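Local atomic coordinates of uncharacterized protein PA2218 (PDB entry 2HDW), a protein that is of unknown function but has an alpha/beta hydrolase fold and is probably a hydrolase. Residues A[50-55]-A[70-75]; A[79-84]-A[136-141]. All blocks are in the same frame, centred on the assembly; numbering follows the deposited sequence.

Contact 1: A[50-55]-A[70-75]; sequences LQLTQE and KVTFAN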
loop_
_atom_site.group_PDB
_atom_site.type_symbol
_atom_site.label_atom_id
_atom_site.label_comp_id
_atom_site.label_asym_id
_atom_site.label_seq_id
_atom_site.Cartn_x
_atom_site.Cartn_y
_atom_site.Cartn_z
ATOM N N LEU A 50 14.667 -14.976 6.183
ATOM C CA LEU A 50 14.963 -13.557 6.070
ATOM C C LEU A 50 15.508 -13.000 7.380
ATOM O O LEU A 50 15.086 -13.396 8.466
ATOM C CB LEU A 50 13.697 -12.779 5.684
ATOM C CG LEU A 50 12.941 -13.143 4.400
ATOM C CD1 LEU A 50 11.659 -12.311 4.320
ATOM C CD2 LEU A 50 13.812 -12.896 3.188
ATOM N N GLN A 51 16.449 -12.075 7.261
ATOM C CA GLN A 51 17.044 -11.428 8.416
ATOM C C GLN A 51 16.202 -10.192 8.711
ATOM O O GLN A 51 16.195 -9.238 7.931
ATOM C CB GLN A 51 18.483 -11.015 8.106
ATOM C CG GLN A 51 19.250 -10.479 9.301
ATOM C CD GLN A 51 20.633 -9.983 8.926
ATOM O OE1 GLN A 51 21.468 -9.729 9.794
ATOM N NE2 GLN A 51 20.880 -9.833 7.629
ATOM N N LEU A 52 15.481 -10.214 9.824
ATOM C CA LEU A 52 14.637 -9.088 10.201
ATOM C C LEU A 52 15.247 -8.358 11.395
ATOM O O LEU A 52 15.674 -8.988 12.360
ATOM C CB LEU A 52 13.238 -9.585 10.553
ATOM C CG LEU A 52 12.551 -10.466 9.502
ATOM C CD1 LEU A 52 11.177 -10.862 10.001
ATOM C CD2 LEU A 52 12.435 -9.715 8.176
ATOM N N THR A 53 15.298 -7.029 11.328
ATOM C CA THR A 53 15.869 -6.261 12.423
ATOM C C THR A 53 14.966 -6.302 13.642
ATOM O O THR A 53 13.746 -6.290 13.517
ATOM C CB THR A 53 16.081 -4.785 12.048
ATOM O OG1 THR A 53 16.658 -4.101 13.165
ATOM C CG2 THR A 53 14.759 -4.119 11.697
ATOM N N GLN A 54 15.573 -6.346 14.822
ATOM C CA GLN A 54 14.819 -6.368 16.067
ATOM C C GLN A 54 14.759 -4.967 16.663
ATOM O O GLN A 54 14.044 -4.720 17.630
ATOM C CB GLN A 54 15.464 -7.331 17.064
ATOM C CG GLN A 54 15.457 -8.780 16.606
ATOM C CD GLN A 54 14.090 -9.231 16.123
ATOM O OE1 GLN A 54 13.808 -9.218 14.923
ATOM N NE2 GLN A 54 13.229 -9.618 17.057
ATOM N N GLU A 55 15.518 -4.049 16.075
ATOM C CA GLU A 55 15.528 -2.672 16.547
ATOM C C GLU A 55 14.177 -2.055 16.217
ATOM O O GLU A 55 13.619 -2.319 15.150
ATOM C CB GLU A 55 16.628 -1.877 15.840
ATOM C CG GLU A 55 18.024 -2.433 16.037
ATOM C CD GLU A 55 18.433 -2.454 17.496
ATOM O OE1 GLU A 55 18.432 -1.375 18.129
ATOM O OE2 GLU A 55 18.754 -3.547 18.013
ATOM N N LYS A 70 7.565 -9.689 14.575
ATOM C CA LYS A 70 7.708 -9.732 13.120
ATOM C C LYS A 70 7.456 -11.139 12.592
ATOM O O LYS A 70 7.791 -12.126 13.240
ATOM C CB LYS A 70 9.110 -9.260 12.717
ATOM C CG LYS A 70 9.620 -8.085 13.556
ATOM C CD LYS A 70 9.868 -6.808 12.754
ATOM C CE LYS A 70 11.082 -6.919 11.860
ATOM N NZ LYS A 70 11.603 -5.572 11.461
ATOM N N VAL A 71 6.848 -11.229 11.416
ATOM C CA VAL A 71 6.563 -12.526 10.821
ATOM C C VAL A 71 6.910 -12.522 9.342
ATOM O O VAL A 71 7.201 -11.472 8.765
ATOM C CB VAL A 71 5.076 -12.906 10.968
ATOM C CG1 VAL A 71 4.695 -12.954 12.440
ATOM C CG2 VAL A 71 4.196 -11.899 10.217
ATOM N N THR A 72 6.889 -13.708 8.742
ATOM C CA THR A 72 7.165 -13.860 7.323
ATOM C C THR A 72 6.179 -14.875 6.744
ATOM O O THR A 72 5.592 -15.681 7.476
ATOM C CB THR A 72 8.605 -14.365 7.068
ATOM O OG1 THR A 72 8.744 -15.700 7.573
ATOM C CG2 THR A 72 9.610 -13.462 7.749
ATOM N N PHE A 73 5.994 -14.823 5.432
ATOM C CA PHE A 73 5.086 -15.729 4.738
ATOM C C PHE A 73 5.322 -15.576 3.240
ATOM O O PHE A 73 5.742 -14.509 2.777
ATOM C CB PHE A 73 3.635 -15.396 5.102
ATOM C CG PHE A 73 3.290 -13.943 4.943
ATOM C CD1 PHE A 73 3.013 -13.411 3.686
ATOM C CD2 PHE A 73 3.260 -13.100 6.049
ATOM C CE1 PHE A 73 2.713 -12.057 3.532
ATOM C CE2 PHE A 73 2.960 -11.742 5.908
ATOM C CZ PHE A 73 2.686 -11.220 4.648
ATOM N N ALA A 74 5.059 -16.632 2.478
ATOM C CA ALA A 74 5.294 -16.569 1.038
ATOM C C ALA A 74 4.033 -16.295 0.223
ATOM O O ALA A 74 2.916 -16.502 0.702
ATOM C CB ALA A 74 5.944 -17.870 0.570
ATOM N N ASN A 75 4.213 -15.797 -0.999
ATOM C CA ASN A 75 3.067 -15.560 -1.868
ATOM C C ASN A 75 3.064 -16.661 -2.927
ATOM O O ASN A 75 3.990 -17.480 -2.974
ATOM C CB ASN A 75 3.099 -14.166 -2.512
ATOM C CG ASN A 75 4.279 -13.950 -3.445
ATOM O OD1 ASN A 75 4.889 -14.897 -3.946
ATOM N ND2 ASN A 75 4.586 -12.682 -3.707
#
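L52 and K70 lie alongside each other, their side chains pointing opposite ways, and this pair makes the tight part of the contact. L52 CB lies 3.7 Å from K70 CE. Further along the leucine, L52 CD1 sits 3.8 Å from K70 CB and also 3.8 Å from T72 CG2. L52 CD1 thus touches two side chains, K70 and T72, that point toward the loop from the same strand. At chi1 66° the T72 methyl lies opposite the residue's own carbonyl carbon and is turned to the leucine. The lysine chain bends at chi2 and chi3 and runs back along the leucine toward the T53 carbonyl. There K70 NZ gives a weak hydrogen bond to T53 O at 3.1 Å. Its stronger partner is E137, with which it forms a salt bridge. T53 OG1 accepts from E55 N at 3.1 Å, an ST turn within the loop.

The L50 end is looser. L50 CD1 reaches T72 CG2 only at 4.2 Å, and L50 is partly exposed. Q51 beside it is exposed.

The segment 50-55 is a loop that runs nearly antiparallel to strand 66-74, 167° apart, without backbone pairing to it. Strand 66-74 is an edge strand of the sheet within this chain. V71 and F73 point away from the loop, and their side chains touch strand 126-130 and helix 148-164, while L50 and L52 also touch strand 80-88.

Contact 2: A[79-84]-A[136-141]; sequences ITLAAD and GESGGQ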
loop_
_atom_site.group_PDB
_atom_site.type_symbol
_atom_site.label_atom_id
_atom_site.label_comp_id
_atom_site.label_asym_id
_atom_site.label_seq_id
_atom_site.Cartn_x
_atom_site.Cartn_y
_atom_site.Cartn_z
ATOM N N ILE A 79 7.684 -15.718 -3.494
ATOM C CA ILE A 79 8.436 -14.696 -2.776
ATOM C C ILE A 79 7.999 -14.656 -1.318
ATOM O O ILE A 79 6.802 -14.682 -1.023
ATOM C CB ILE A 79 8.227 -13.303 -3.415
ATOM C CG1 ILE A 79 8.591 -13.368 -4.904
ATOM C CG2 ILE A 79 9.088 -12.258 -2.700
ATOM C CD1 ILE A 79 8.428 -12.052 -5.656
ATOM N N THR A 80 8.976 -14.615 -0.413
ATOM C CA THR A 80 8.703 -14.562 1.020
ATOM C C THR A 80 8.685 -13.105 1.466
ATOM O O THR A 80 9.638 -12.358 1.221
ATOM C CB THR A 80 9.776 -15.328 1.817
ATOM O OG1 THR A 80 9.761 -16.707 1.425
ATOM C CG2 THR A 80 9.506 -15.232 3.317
ATOM N N LEU A 81 7.593 -12.704 2.109
ATOM C CA LEU A 81 7.436 -11.329 2.565
ATOM C C LEU A 81 7.644 -11.172 4.067
ATOM O O LEU A 81 7.417 -12.103 4.835
ATOM C CB LEU A 81 6.039 -10.820 2.202
ATOM C CG LEU A 81 5.573 -11.035 0.760
ATOM C CD1 LEU A 81 4.142 -10.546 0.614
ATOM C CD2 LEU A 81 6.492 -10.295 -0.207
ATOM N N ALA A 82 8.085 -9.985 4.473
ATOM C CA ALA A 82 8.296 -9.678 5.882
ATOM C C ALA A 82 7.163 -8.757 6.327
ATOM O O ALA A 82 6.672 -7.942 5.545
ATOM C CB ALA A 82 9.649 -8.991 6.083
ATOM N N ALA A 83 6.749 -8.878 7.582
ATOM C CA ALA A 83 5.663 -8.048 8.079
ATOM C C ALA A 83 5.676 -7.887 9.592
ATOM O O ALA A 83 6.334 -8.648 10.308
ATOM C CB ALA A 83 4.324 -8.637 7.640
ATOM N N ASP A 84 4.947 -6.879 10.064
ATOM C CA ASP A 84 4.812 -6.610 11.489
ATOM C C ASP A 84 3.383 -6.988 11.838
ATOM O O ASP A 84 2.439 -6.555 11.177
ATOM C CB ASP A 84 5.029 -5.125 11.802
ATOM C CG ASP A 84 6.488 -4.711 11.730
ATOM O OD1 ASP A 84 7.305 -5.278 12.490
ATOM O OD2 ASP A 84 6.818 -3.810 10.922
ATOM N N GLY A 136 11.699 -3.489 1.116
ATOM C CA GLY A 136 11.826 -3.557 2.562
ATOM C C GLY A 136 12.658 -4.737 3.027
ATOM O O GLY A 136 13.772 -4.951 2.544
ATOM N N GLU A 137 12.124 -5.506 3.971
ATOM C CA GLU A 137 12.832 -6.676 4.477
ATOM C C GLU A 137 12.393 -7.946 3.760
ATOM O O GLU A 137 12.920 -9.029 4.018
ATOM C CB GLU A 137 12.610 -6.822 5.984
ATOM C CG GLU A 137 13.176 -5.666 6.785
ATOM C CD GLU A 137 13.106 -5.899 8.273
ATOM O OE1 GLU A 137 11.987 -5.940 8.819
ATOM O OE2 GLU A 137 14.174 -6.048 8.898
ATOM N N SER A 138 11.422 -7.816 2.861
ATOM C CA SER A 138 10.945 -8.972 2.101
ATOM C C SER A 138 12.012 -9.473 1.132
ATOM O O SER A 138 12.971 -8.763 0.818
ATOM C CB SER A 138 9.688 -8.610 1.313
ATOM O OG SER A 138 8.605 -8.352 2.183
ATOM N N GLY A 139 11.835 -10.704 0.665
ATOM C CA GLY A 139 12.773 -11.286 -0.276
ATOM C C GLY A 139 12.449 -10.858 -1.693
ATOM O O GLY A 139 11.543 -10.053 -1.921
ATOM N N GLY A 140 13.195 -11.397 -2.651
ATOM C CA GLY A 140 12.969 -11.048 -4.038
ATOM C C GLY A 140 14.133 -10.290 -4.640
ATOM O O GLY A 140 14.728 -9.422 -4.001
ATOM N N GLN A 141 14.463 -10.627 -5.881
ATOM C CA GLN A 141 15.553 -9.963 -6.571
ATOM C C GLN A 141 15.198 -9.897 -8.044
ATOM O O GLN A 141 14.569 -10.825 -8.552
ATOM C CB GLN A 141 16.854 -10.774 -6.467
ATOM C CG GLN A 141 17.410 -11.008 -5.074
ATOM C CD GLN A 141 18.105 -9.791 -4.491
ATOM O OE1 GLN A 141 18.761 -9.005 -5.205
ATOM N NE2 GLN A 141 18.001 -9.646 -3.178
#
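S138 and G139 tie a loop to strand 80-88 of the alpha/beta hydrolase sheet. The loop follows strand 126-130 and leads toward helix 148-164. Segments 79-84 and 136-141 run antiparallel, 177° apart.

Two hydrogen bonds join them. G139 N donates to T80 O at 2.8 Å, almost in line with the carbonyl, with a C=O...N angle of 179°. The second bond uses a side chain: A82 N donates to S138 OG at 2.9 Å and 164°. This serine hydroxyl also has a hydrogen bond with the backbone oxygen of D131, so it links strand 80-88 to the chain just after strand 126-130. The same rotamer brings S138 OG within 3.2 Å of L81 CA, next to the A82 N-H it accepts from.

Van der Waals contacts flank these bonds. A82 CB meets E137 CB at 3.7 Å. The E137 carboxylate forms salt bridges with K109 and K70. L81 CD2 touches S138 CB at 3.9 Å, although the L81 side chain as a whole turns away from the loop.

Near I79 the loop has two glycines, G139 and G140, and I79 lies against their backbone: I79 CG2 sits 3.4 Å from G139 O.

How the contacts relate
Contact 1 lies at the surface and contact 2 is buried, yet their centres are only about 7 Å apart. They involve neighbouring strands, 66-74 and 80-88, which follow each other in the chain and pair in the sheet; F73 O lies 2.7 Å from L81 N, probably hydrogen-bonded. Each strand receives a loop. Contact 1 relies on aliphatic side chains and one weak bond from a lysine. Contact 2 relies on two nearly straight bonds and close backbone packing at glycines. E137 OE1 pairs with K70 and E137 OE2 accepts from T53 N, so one carboxylate of the contact 2 loop holds both sides of contact 1.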